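Side-chain contacts in RIM-binding protein, isoform F (PDB 6Q9M), which probably couples synaptic vesicle recruitment to release sites at the active zone and contains a central array of fibronectin type III domains: residues Val138-Val143 / His150-Leu155; Ser29-Val34 / Asp40-Tyr45; Lys22-Gly27 / Met94-Asp99; Ala62-Val67 / His73-Arg78. All blocks are in the same frame, centred on the assembly; numbering follows the deposited sequence.

Contact 3 spans most of the first fibronectin domain: it opens on strand 23-29, near the N terminus, and closes some 67 residues later on strand 93-96. Within that span lie two short-range contacts in series. Contact 2 closes the loop between strands 23-29 and 39-46, and contact 4 closes the loop that crosses from strand 61-65 to strand 73-81. Contacts 3 and 4, with centres about 7 Å apart, join the three-stranded and four-stranded sheets of this sandwich through one shared core. Later, in the second fibronectin range, contact 1 closes the short loop between strands 138-143 and 149-152, bridging the edges of two further sheets.

Contact 1 (Val138-Val143 / His150-Leu155); sequences VEVRTV and HTITGL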
loop_
_atom_site.group_PDB
_atom_site.type_symbol
_atom_site.label_atom_id
_atom_site.label_comp_id
_atom_site.label_asym_id
_atom_site.label_seq_id
_atom_site.Cartn_x
_atom_site.Cartn_y
_atom_site.Cartn_z
ATOM N N VAL A 138 -14.219 -13.982 3.497
ATOM C CA VAL A 138 -13.694 -15.108 4.262
ATOM C C VAL A 138 -12.501 -14.603 5.041
ATOM O O VAL A 138 -11.584 -14.015 4.455
ATOM C CB VAL A 138 -13.303 -16.286 3.354
ATOM C CG1 VAL A 138 -12.924 -17.523 4.207
ATOM C CG2 VAL A 138 -14.468 -16.616 2.421
ATOM N N GLU A 139 -12.524 -14.791 6.363
ATOM C CA GLU A 139 -11.356 -14.455 7.179
ATOM C C GLU A 139 -10.237 -15.436 6.872
ATOM O O GLU A 139 -10.381 -16.640 7.122
ATOM C CB GLU A 139 -11.697 -14.534 8.663
ATOM C CG GLU A 139 -12.325 -13.320 9.281
ATOM C CD GLU A 139 -12.422 -13.463 10.800
ATOM O OE1 GLU A 139 -11.507 -14.076 11.412
ATOM O OE2 GLU A 139 -13.417 -12.972 11.378
ATOM N N VAL A 140 -9.119 -14.950 6.343
ATOM C CA VAL A 140 -8.030 -15.895 6.091
ATOM C C VAL A 140 -6.912 -15.758 7.119
ATOM O O VAL A 140 -6.240 -16.752 7.410
ATOM C CB VAL A 140 -7.457 -15.762 4.665
ATOM C CG1 VAL A 140 -8.522 -16.149 3.636
ATOM C CG2 VAL A 140 -6.917 -14.335 4.415
ATOM N N ARG A 141 -6.734 -14.579 7.732
ATOM C CA ARG A 141 -5.625 -14.426 8.676
ATOM C C ARG A 141 -5.890 -13.287 9.650
ATOM O O ARG A 141 -6.427 -12.237 9.271
ATOM C CB ARG A 141 -4.279 -14.172 7.969
ATOM C CG ARG A 141 -3.582 -15.426 7.398
ATOM C CD ARG A 141 -3.895 -15.601 5.882
ATOM N NE ARG A 141 -3.721 -16.961 5.371
ATOM C CZ ARG A 141 -3.701 -17.285 4.077
ATOM N NH1 ARG A 141 -3.828 -16.351 3.145
ATOM N NH2 ARG A 141 -3.556 -18.551 3.710
ATOM N N THR A 142 -5.523 -13.512 10.912
ATOM C CA THR A 142 -5.423 -12.445 11.899
ATOM C C THR A 142 -3.951 -12.115 12.124
ATOM O O THR A 142 -3.135 -13.015 12.358
ATOM C CB THR A 142 -6.096 -12.858 13.203
ATOM O OG1 THR A 142 -7.473 -13.149 12.939
ATOM C CG2 THR A 142 -6.007 -11.746 14.230
ATOM N N VAL A 143 -3.613 -10.830 12.059
ATOM C CA VAL A 143 -2.224 -10.387 11.999
ATOM C C VAL A 143 -1.911 -9.531 13.222
ATOM O O VAL A 143 -2.747 -8.745 13.679
ATOM C CB VAL A 143 -1.933 -9.637 10.677
ATOM C CG1 VAL A 143 -2.284 -8.178 10.772
ATOM C CG2 VAL A 143 -0.488 -9.812 10.301
ATOM N N HIS A 150 0.505 -8.665 4.447
ATOM C CA HIS A 150 0.346 -10.107 4.575
ATOM C C HIS A 150 0.107 -10.733 3.213
ATOM O O HIS A 150 -0.726 -10.246 2.440
ATOM C CB HIS A 150 -0.805 -10.468 5.505
ATOM C CG HIS A 150 -0.970 -11.935 5.661
ATOM N ND1 HIS A 150 -0.090 -12.698 6.395
ATOM C CD2 HIS A 150 -1.872 -12.795 5.135
ATOM C CE1 HIS A 150 -0.455 -13.963 6.339
ATOM N NE2 HIS A 150 -1.519 -14.050 5.563
ATOM N N THR A 151 0.807 -11.825 2.940
ATOM C CA THR A 151 0.592 -12.577 1.714
ATOM C C THR A 151 -0.607 -13.509 1.861
ATOM O O THR A 151 -0.662 -14.308 2.800
ATOM C CB THR A 151 1.836 -13.386 1.370
ATOM O OG1 THR A 151 2.955 -12.504 1.216
ATOM C CG2 THR A 151 1.597 -14.153 0.080
ATOM N N ILE A 152 -1.578 -13.394 0.951
ATOM C CA ILE A 152 -2.697 -14.332 0.875
ATOM C C ILE A 152 -2.401 -15.361 -0.206
ATOM O O ILE A 152 -1.883 -15.020 -1.278
ATOM C CB ILE A 152 -4.039 -13.619 0.605
ATOM C CG1 ILE A 152 -3.931 -12.656 -0.584
ATOM C CG2 ILE A 152 -4.543 -12.925 1.880
ATOM C CD1 ILE A 152 -5.289 -12.205 -1.141
ATOM N N THR A 153 -2.711 -16.623 0.077
ATOM C CA THR A 153 -2.546 -17.737 -0.856
ATOM C C THR A 153 -3.890 -18.436 -1.063
ATOM O O THR A 153 -4.947 -17.934 -0.672
ATOM C CB THR A 153 -1.481 -18.727 -0.365
ATOM O OG1 THR A 153 -1.846 -19.241 0.923
ATOM C CG2 THR A 153 -0.123 -18.061 -0.288
ATOM N N GLY A 154 -3.855 -19.588 -1.727
ATOM C CA GLY A 154 -5.098 -20.318 -1.933
ATOM C C GLY A 154 -6.020 -19.724 -2.975
ATOM O O GLY A 154 -7.215 -20.073 -3.007
ATOM N N LEU A 155 -5.517 -18.815 -3.811
ATOM C CA LEU A 155 -6.343 -18.208 -4.840
ATOM C C LEU A 155 -6.296 -19.040 -6.121
ATOM O O LEU A 155 -5.399 -19.857 -6.331
ATOM C CB LEU A 155 -5.887 -16.772 -5.127
ATOM C CG LEU A 155 -5.694 -15.842 -3.919
ATOM C CD1 LEU A 155 -5.470 -14.413 -4.350
ATOM C CD2 LEU A 155 -6.875 -15.915 -2.978
#
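Arg-141 lays its guanidinium alongside the backbone of Ile-152 and Thr-153, with NH1 3.2 Å from Ile-152 CA. NH1 makes no bond to Thr-153 N, since both are donors. The CB of Ile-152 also lies in the guanidinium plane, so the group meets this chain with its edge. At the far end Arg-141 NH2 donates a weak hydrogen bond to Thr-153 OG1, 3.3 Å long and bent to 139° at the hydrogen. A bend at CG (chi2 97°) turns the arginine chain along the opposing strand. The ring of His-150 crosses the arginine methylenes at about a right angle, but the modelled approach is too close to be relied on. Next to Arg-141, Val-140 CG2 touches Ile-152 CG2 at 3.7 Å. Two consecutive residues can both turn toward 150-155 because they form a classic beta bulge opposite Val-133. The strands run nearly antiparallel, at 154°, yet belong to different sheets of the fibronectin sandwich, each as the outermost strand. An alanine in place of Arg-141 removes the guanidinium, and Thr-153 OG1 would probably be left without this partner across the two edges. With one weak, bent bond and one small apolar touch on a partly exposed surface, the chemistry suggests that this bridge between the sheets adds little directional bonding.

Contact 2 (Ser29-Val34 / Asp40-Tyr45); sequences SPPEPV and DSYHVY
Pro-30, in a segment without regular structure, faces Tyr-42 of a beta strand with their CA atoms 9.3 Å apart, a gap that the tyrosine side chain spans. The phenol carries the whole contact. Its OH comes to 3.2 Å from Pro-30 CA and reaches Pro-30 CB at 3.3 Å, while the Pro-31 ring points back against the tyrosine, its CD 3.5 Å from the same Tyr-42 OH. Pro-31 CD also packs on Tyr-42 CE2 at 4.1 Å. Both prolines therefore meet the ring at its edge, near its plane, and the oxygen rests against their carbon atoms. The ring is sent toward the loop by a chi1 of -59°, which puts CG anti to the carbonyl carbon. On the strand itself, His-43 ND1 gives a weak hydrogen bond to the carbonyl oxygen of Tyr-42. The arrangement lays the loop that links strands 23-29 and 39-46 of the fibronectin sandwich against the middle of strand 39-46, at Tyr-42. Trp-28, near the end of strand 23-29, packs edge-to-face with the Tyr-42 ring, Pro-31 touches Ser-79 of strand 73-81, and the backbone of Tyr-42 is hydrogen-bonded to Val-54 of strand 49-55.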
loop_
_atom_site.group_PDB
_atom_site.type_symbol
_atom_site.label_atom_id
_atom_site.label_comp_id
_atom_site.label_asym_id
_atom_site.label_seq_id
_atom_site.Cartn_x
_atom_site.Cartn_y
_atom_site.Cartn_z
ATOM N N SER A 29 7.485 2.473 22.822
ATOM C CA SER A 29 8.408 1.461 23.310
ATOM C C SER A 29 9.420 1.122 22.224
ATOM O O SER A 29 9.102 1.197 21.031
ATOM C CB SER A 29 7.666 0.188 23.730
ATOM O OG SER A 29 6.633 0.488 24.649
ATOM N N PRO A 30 10.638 0.748 22.594
ATOM C CA PRO A 30 11.650 0.442 21.581
ATOM C C PRO A 30 11.289 -0.808 20.801
ATOM O O PRO A 30 10.622 -1.717 21.328
ATOM C CB PRO A 30 12.934 0.219 22.405
ATOM C CG PRO A 30 12.596 0.554 23.830
ATOM C CD PRO A 30 11.118 0.500 23.966
ATOM N N PRO A 31 11.818 -0.937 19.582
ATOM C CA PRO A 31 11.580 -2.140 18.783
ATOM C C PRO A 31 12.291 -3.345 19.365
ATOM O O PRO A 31 13.297 -3.232 20.075
ATOM C CB PRO A 31 12.181 -1.782 17.421
ATOM C CG PRO A 31 13.229 -0.767 17.751
ATOM C CD PRO A 31 12.613 0.054 18.843
ATOM N N GLU A 32 11.729 -4.511 19.081
ATOM C CA GLU A 32 12.434 -5.759 19.344
ATOM C C GLU A 32 13.696 -5.831 18.490
ATOM O O GLU A 32 13.648 -5.518 17.295
ATOM C CB GLU A 32 11.526 -6.951 19.056
ATOM C CG GLU A 32 10.098 -6.727 19.516
ATOM C CD GLU A 32 9.236 -7.961 19.376
ATOM O OE1 GLU A 32 8.023 -7.803 19.117
ATOM O OE2 GLU A 32 9.770 -9.086 19.528
ATOM N N PRO A 33 14.828 -6.243 19.045
ATOM C CA PRO A 33 16.025 -6.397 18.217
ATOM C C PRO A 33 15.885 -7.589 17.286
ATOM O O PRO A 33 15.320 -8.625 17.649
ATOM C CB PRO A 33 17.129 -6.634 19.246
ATOM C CG PRO A 33 16.412 -7.325 20.358
ATOM C CD PRO A 33 15.047 -6.705 20.426
ATOM N N VAL A 34 16.399 -7.432 16.067
ATOM C CA VAL A 34 16.333 -8.476 15.055
ATOM C C VAL A 34 17.711 -8.980 14.645
ATOM O O VAL A 34 17.803 -9.957 13.889
ATOM C CB VAL A 34 15.534 -8.005 13.821
ATOM C CG1 VAL A 34 16.416 -7.237 12.853
ATOM C CG2 VAL A 34 14.869 -9.179 13.135
ATOM N N ASP A 40 19.020 3.402 16.128
ATOM C CA ASP A 40 19.931 4.476 16.498
ATOM C C ASP A 40 19.217 5.729 16.989
ATOM O O ASP A 40 19.697 6.381 17.921
ATOM C CB ASP A 40 20.819 4.820 15.288
ATOM C CG ASP A 40 21.863 5.873 15.602
ATOM O OD1 ASP A 40 22.990 5.489 15.978
ATOM O OD2 ASP A 40 21.565 7.079 15.450
ATOM N N SER A 41 18.090 6.094 16.388
ATOM C CA SER A 41 17.304 7.225 16.864
ATOM C C SER A 41 15.880 7.059 16.350
ATOM O O SER A 41 15.590 6.183 15.534
ATOM C CB SER A 41 17.913 8.574 16.432
ATOM O OG SER A 41 17.828 8.786 15.031
ATOM N N TYR A 42 15.000 7.928 16.828
ATOM C CA TYR A 42 13.605 7.923 16.436
ATOM C C TYR A 42 13.248 9.228 15.732
ATOM O O TYR A 42 13.776 10.297 16.055
ATOM C CB TYR A 42 12.681 7.743 17.646
ATOM C CG TYR A 42 12.890 6.489 18.438
ATOM C CD1 TYR A 42 13.786 6.447 19.507
ATOM C CD2 TYR A 42 12.183 5.343 18.136
ATOM C CE1 TYR A 42 13.971 5.281 20.240
ATOM C CE2 TYR A 42 12.350 4.184 18.866
ATOM C CZ TYR A 42 13.246 4.153 19.913
ATOM O OH TYR A 42 13.407 2.975 20.609
ATOM N N HIS A 43 12.336 9.120 14.769
ATOM C CA HIS A 43 11.807 10.246 14.013
ATOM C C HIS A 43 10.307 10.306 14.261
ATOM O O HIS A 43 9.591 9.336 13.981
ATOM C CB HIS A 43 12.078 10.091 12.519
ATOM C CG HIS A 43 13.455 10.480 12.097
ATOM N ND1 HIS A 43 14.393 10.973 12.975
ATOM C CD2 HIS A 43 14.054 10.452 10.883
ATOM C CE1 HIS A 43 15.512 11.241 12.321
ATOM N NE2 HIS A 43 15.333 10.930 11.050
ATOM N N VAL A 44 9.830 11.430 14.789
ATOM C CA VAL A 44 8.410 11.617 15.062
ATOM C C VAL A 44 7.819 12.475 13.959
ATOM O O VAL A 44 8.320 13.572 13.679
ATOM C CB VAL A 44 8.185 12.253 16.438
ATOM C CG1 VAL A 44 6.704 12.272 16.753
ATOM C CG2 VAL A 44 8.949 11.464 17.488
ATOM N N TYR A 45 6.767 11.971 13.322
ATOM C CA TYR A 45 6.085 12.662 12.236
ATOM C C TYR A 45 4.660 13.012 12.632
ATOM O O TYR A 45 4.008 12.279 13.382
ATOM C CB TYR A 45 6.041 11.816 10.974
ATOM C CG TYR A 45 7.398 11.553 10.373
ATOM C CD1 TYR A 45 8.232 10.581 10.907
ATOM C CD2 TYR A 45 7.845 12.275 9.278
ATOM C CE1 TYR A 45 9.467 10.336 10.372
ATOM C CE2 TYR A 45 9.087 12.031 8.737
ATOM C CZ TYR A 45 9.891 11.055 9.288
ATOM O OH TYR A 45 11.135 10.791 8.763
#

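Contact 3 (Lys22-Gly27 / Met94-Asp99); sequences KSVLIG and MIIGRD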
loop_
_atom_site.group_PDB
_atom_site.type_symbol
_atom_site.label_atom_id
_atom_site.label_comp_id
_atom_site.label_asym_id
_atom_site.label_seq_id
_atom_site.Cartn_x
_atom_site.Cartn_y
_atom_site.Cartn_z
ATOM N N LYS A 22 -2.556 23.254 21.382
ATOM C CA LYS A 22 -1.782 23.136 20.153
ATOM C C LYS A 22 -0.542 22.266 20.324
ATOM O O LYS A 22 0.486 22.480 19.660
ATOM C CB LYS A 22 -1.405 24.491 19.578
ATOM C CG LYS A 22 -1.163 25.648 20.524
ATOM C CD LYS A 22 0.168 25.648 21.189
ATOM C CE LYS A 22 0.316 26.797 22.184
ATOM N NZ LYS A 22 1.524 26.698 22.996
ATOM N N SER A 23 -0.621 21.252 21.186
ATOM C CA SER A 23 0.502 20.341 21.390
ATOM C C SER A 23 -0.026 19.011 21.918
ATOM O O SER A 23 -1.167 18.921 22.394
ATOM C CB SER A 23 1.528 20.939 22.362
ATOM O OG SER A 23 0.949 21.251 23.620
ATOM N N VAL A 24 0.796 17.965 21.773
ATOM C CA VAL A 24 0.466 16.623 22.259
ATOM C C VAL A 24 1.714 15.991 22.856
ATOM O O VAL A 24 2.829 16.221 22.378
ATOM C CB VAL A 24 -0.130 15.703 21.163
ATOM C CG1 VAL A 24 -1.512 16.151 20.735
ATOM C CG2 VAL A 24 0.817 15.589 19.970
ATOM N N LEU A 25 1.514 15.181 23.894
ATOM C CA LEU A 25 2.572 14.390 24.507
ATOM C C LEU A 25 2.326 12.908 24.225
ATOM O O LEU A 25 1.244 12.391 24.519
ATOM C CB LEU A 25 2.619 14.662 26.005
ATOM C CG LEU A 25 3.617 13.898 26.855
ATOM C CD1 LEU A 25 5.031 14.389 26.597
ATOM C CD2 LEU A 25 3.261 14.032 28.322
ATOM N N ILE A 26 3.318 12.241 23.634
ATOM C CA ILE A 26 3.209 10.846 23.232
ATOM C C ILE A 26 4.323 10.035 23.873
ATOM O O ILE A 26 5.359 10.562 24.293
ATOM C CB ILE A 26 3.267 10.638 21.706
ATOM C CG1 ILE A 26 4.691 10.912 21.215
ATOM C CG2 ILE A 26 2.207 11.458 20.985
ATOM C CD1 ILE A 26 4.851 10.741 19.721
ATOM N N GLY A 27 4.094 8.723 23.918
ATOM C CA GLY A 27 5.100 7.785 24.363
ATOM C C GLY A 27 5.075 6.557 23.477
ATOM O O GLY A 27 4.103 6.306 22.761
ATOM N N MET A 94 -0.788 6.262 14.636
ATOM C CA MET A 94 -2.098 6.420 15.255
ATOM C C MET A 94 -2.700 7.752 14.832
ATOM O O MET A 94 -1.985 8.718 14.529
ATOM C CB MET A 94 -2.023 6.338 16.783
ATOM C CG MET A 94 -1.279 7.510 17.419
ATOM S SD MET A 94 -1.393 7.532 19.232
ATOM C CE MET A 94 -0.448 9.013 19.595
ATOM N N ILE A 95 -4.023 7.794 14.818
ATOM C CA ILE A 95 -4.759 8.998 14.469
ATOM C C ILE A 95 -5.432 9.540 15.714
ATOM O O ILE A 95 -5.995 8.771 16.507
ATOM C CB ILE A 95 -5.788 8.707 13.364
ATOM C CG1 ILE A 95 -5.071 8.189 12.116
ATOM C CG2 ILE A 95 -6.592 9.952 13.060
ATOM C CD1 ILE A 95 -6.014 7.611 11.079
ATOM N N ILE A 96 -5.345 10.857 15.888
ATOM C CA ILE A 96 -5.939 11.559 17.012
ATOM C C ILE A 96 -6.807 12.688 16.474
ATOM O O ILE A 96 -6.675 13.103 15.321
ATOM C CB ILE A 96 -4.864 12.117 17.957
ATOM C CG1 ILE A 96 -4.035 13.160 17.196
ATOM C CG2 ILE A 96 -3.966 11.004 18.447
ATOM C CD1 ILE A 96 -3.006 13.846 18.050
ATOM N N GLY A 97 -7.712 13.172 17.318
ATOM C CA GLY A 97 -8.569 14.298 16.996
ATOM C C GLY A 97 -10.021 13.881 16.832
ATOM O O GLY A 97 -10.367 12.700 16.815
ATOM N N ARG A 98 -10.875 14.905 16.706
ATOM C CA ARG A 98 -12.292 14.758 16.367
ATOM C C ARG A 98 -12.945 13.660 17.214
ATOM O O ARG A 98 -13.169 13.843 18.415
ATOM C CB ARG A 98 -12.380 14.561 14.824
ATOM C CG ARG A 98 -13.484 13.724 14.101
ATOM C CD ARG A 98 -14.935 14.063 14.464
ATOM N NE ARG A 98 -15.761 12.850 14.498
ATOM C CZ ARG A 98 -17.092 12.838 14.462
ATOM N NH1 ARG A 98 -17.765 13.976 14.378
ATOM N NH2 ARG A 98 -17.749 11.684 14.501
ATOM N N ASP A 99 -13.229 12.525 16.598
ATOM C CA ASP A 99 -13.795 11.311 17.149
ATOM C C ASP A 99 -13.292 10.294 16.149
ATOM O O ASP A 99 -14.020 9.820 15.273
ATOM C CB ASP A 99 -15.320 11.335 17.262
ATOM C CG ASP A 99 -15.830 10.546 18.462
ATOM O OD1 ASP A 99 -15.210 9.515 18.806
ATOM O OD2 ASP A 99 -16.856 10.957 19.049
#
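Met-94 packs against Ile-26 across the interior of a fibronectin type III beta sandwich, with strand 23-29 in the three-stranded sheet and strand 93-96 in the four-stranded one. The methionine leaves the backbone with CG between the backbone N and the carbonyl carbon (chi1 67°) and then runs extended, so that only its terminal methyl arrives: Met-94 CE lies 3.9 Å from Ile-26 CG2, the two side chains crossing at a slant. Leu-14 and Leu-16 of strand 12-20 touch Met-94 as well, and so does Asn-126 from the second fibronectin range. Past Ile-95, which packs on Arg-74 of the adjoining strand, Ile-96 returns to the interior. Ile-96 CA is 9.7 Å from Val-24 CA, a separation bridged by side chains alone, as expected between the facing sheets of a sandwich. Both Val-24 and Ile-96 also touch Ile-75, which ties the pair into the rest of the core, and His-73 of the same neighbouring strand touches Ile-96 too. Like the methionine CG, Ile-96 CG1 stands between its backbone N and carbonyl carbon (chi1 64°), and CD1 carries the chain onward across the gap. The pair meets end-on, through one methyl from each residue, Val-24 CG1 to Ile-96 CD1 at 3.8 Å.

Contact 4 (Ala62-Val67 / His73-Arg78); sequences ALIEGV and HRISVR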
loop_
_atom_site.group_PDB
_atom_site.type_symbol
_atom_site.label_atom_id
_atom_site.label_comp_id
_atom_site.label_asym_id
_atom_site.label_seq_id
_atom_site.Cartn_x
_atom_site.Cartn_y
_atom_site.Cartn_z
ATOM N N ALA A 62 7.817 12.171 23.868
ATOM C CA ALA A 62 8.035 13.386 23.098
ATOM C C ALA A 62 6.862 14.336 23.274
ATOM O O ALA A 62 5.709 13.909 23.369
ATOM C CB ALA A 62 8.241 13.078 21.610
ATOM N N LEU A 63 7.179 15.627 23.298
ATOM C CA LEU A 63 6.206 16.711 23.307
ATOM C C LEU A 63 6.258 17.365 21.931
ATOM O O LEU A 63 7.285 17.929 21.545
ATOM C CB LEU A 63 6.520 17.716 24.416
ATOM C CG LEU A 63 5.572 18.909 24.570
ATOM C CD1 LEU A 63 4.218 18.459 25.135
ATOM C CD2 LEU A 63 6.192 20.003 25.441
ATOM N N ILE A 64 5.177 17.254 21.173
ATOM C CA ILE A 64 5.126 17.792 19.820
ATOM C C ILE A 64 4.350 19.102 19.824
ATOM O O ILE A 64 3.152 19.127 20.141
ATOM C CB ILE A 64 4.502 16.795 18.840
ATOM C CG1 ILE A 64 5.010 15.388 19.131
ATOM C CG2 ILE A 64 4.824 17.219 17.418
ATOM C CD1 ILE A 64 4.182 14.301 18.442
ATOM N N GLU A 65 5.025 20.178 19.446
ATOM C CA GLU A 65 4.404 21.483 19.326
ATOM C C GLU A 65 3.781 21.658 17.944
ATOM O O GLU A 65 3.961 20.838 17.040
ATOM C CB GLU A 65 5.433 22.575 19.592
ATOM C CG GLU A 65 6.023 22.499 20.981
ATOM C CD GLU A 65 5.063 23.018 22.031
ATOM O OE1 GLU A 65 5.361 22.857 23.235
ATOM O OE2 GLU A 65 4.009 23.585 21.648
ATOM N N GLY A 66 3.016 22.741 17.795
ATOM C CA GLY A 66 2.331 23.047 16.554
ATOM C C GLY A 66 1.441 21.923 16.062
ATOM O O GLY A 66 1.572 21.489 14.912
ATOM N N VAL A 67 0.549 21.413 16.913
ATOM C CA VAL A 67 -0.410 20.383 16.517
ATOM C C VAL A 67 -1.785 20.840 16.985
ATOM O O VAL A 67 -2.127 20.696 18.167
ATOM C CB VAL A 67 -0.066 19.006 17.091
ATOM C CG1 VAL A 67 -0.982 17.941 16.500
ATOM C CG2 VAL A 67 1.378 18.677 16.815
ATOM N N HIS A 73 -5.348 14.332 13.177
ATOM C CA HIS A 73 -3.943 14.202 12.819
ATOM C C HIS A 73 -3.528 12.740 12.826
ATOM O O HIS A 73 -4.080 11.928 13.572
ATOM C CB HIS A 73 -3.038 14.979 13.785
ATOM C CG HIS A 73 -3.228 16.457 13.725
ATOM N ND1 HIS A 73 -2.748 17.226 12.688
ATOM C CD2 HIS A 73 -3.869 17.306 14.560
ATOM C CE1 HIS A 73 -3.076 18.488 12.891
ATOM N NE2 HIS A 73 -3.753 18.564 14.023
ATOM N N ARG A 74 -2.516 12.426 12.020
ATOM C CA ARG A 74 -1.864 11.126 12.054
ATOM C C ARG A 74 -0.460 11.316 12.597
ATOM O O ARG A 74 0.332 12.081 12.027
ATOM C CB ARG A 74 -1.803 10.477 10.676
ATOM C CG ARG A 74 -1.053 9.142 10.725
ATOM C CD ARG A 74 -0.911 8.480 9.369
ATOM N NE ARG A 74 -2.200 8.065 8.828
ATOM C CZ ARG A 74 -2.856 6.963 9.206
ATOM N NH1 ARG A 74 -2.363 6.166 10.140
ATOM N NH2 ARG A 74 -4.017 6.665 8.650
ATOM N N ILE A 75 -0.162 10.645 13.703
ATOM C CA ILE A 75 1.168 10.672 14.292
ATOM C C ILE A 75 1.823 9.322 14.108
ATOM O O ILE A 75 1.172 8.276 14.246
ATOM C CB ILE A 75 1.084 11.075 15.771
ATOM C CG1 ILE A 75 0.373 12.441 15.808
ATOM C CG2 ILE A 75 2.503 11.070 16.408
ATOM C CD1 ILE A 75 0.327 13.108 17.139
ATOM N N SER A 76 3.112 9.346 13.809
ATOM C CA SER A 76 3.820 8.114 13.522
ATOM C C SER A 76 5.254 8.264 14.004
ATOM O O SER A 76 5.766 9.381 14.088
ATOM C CB SER A 76 3.743 7.800 12.024
ATOM O OG SER A 76 4.634 8.652 11.320
ATOM N N VAL A 77 5.895 7.143 14.331
ATOM C CA VAL A 77 7.283 7.136 14.785
ATOM C C VAL A 77 8.081 6.125 13.973
ATOM O O VAL A 77 7.636 4.989 13.746
ATOM C CB VAL A 77 7.391 6.818 16.294
ATOM C CG1 VAL A 77 8.848 6.902 16.755
ATOM C CG2 VAL A 77 6.508 7.763 17.125
ATOM N N ARG A 78 9.271 6.536 13.550
ATOM C CA ARG A 78 10.132 5.720 12.715
ATOM C C ARG A 78 11.439 5.450 13.430
ATOM O O ARG A 78 12.039 6.364 14.012
ATOM C CB ARG A 78 10.428 6.413 11.389
ATOM C CG ARG A 78 9.222 6.597 10.506
ATOM C CD ARG A 78 9.634 6.950 9.094
ATOM N NE ARG A 78 8.658 7.856 8.513
ATOM C CZ ARG A 78 8.744 8.384 7.299
ATOM N NH1 ARG A 78 9.775 8.089 6.515
ATOM N NH2 ARG A 78 7.788 9.206 6.878
#
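Val-67 and His-73 lie alongside each other, pointing opposite ways, and the valine sets one methyl over a face of the imidazole. Val-67 CG1 lies 3.8 Å from the centroid of the His-73 ring and 21° off its normal, a CH-pi contact. It is displaced toward the rim, with the closest approach, 3.5 Å, between Val-67 CG1 and His-73 CD2. A chi1 of -172°, which places CG1 opposite the backbone N of Val-67, brings this branch over the ring. The ring's turn is fixed from outside the pair: ND1 is hydrogen-bonded to Asp-47 OD2, and NE2 makes a weak bond to Asp-68 O. In a fibronectin type III sandwich this is the connection from the three-stranded to the four-stranded sheet, and His-73 probably stands where many such domains carry the tyrosine of the tyrosine corner; its weak bond back to the connecting loop is consistent with that. Gly-66, just before Val-67, takes a positive phi of 55°, which favours glycine as the chain leaves strand 61-65. Deeper in the core the orientation changes. Ile-64 and Ile-75 point at one another head-on from facing sheets, their CA atoms 9.8 Å apart. Ile-26 and Val-44 also touch Ile-64, while Val-24 and Ile-96 touch Ile-75. The isoleucines meet through methyls of different branches, Ile-64 CD1 resting 4.2 Å from Ile-75 CG2.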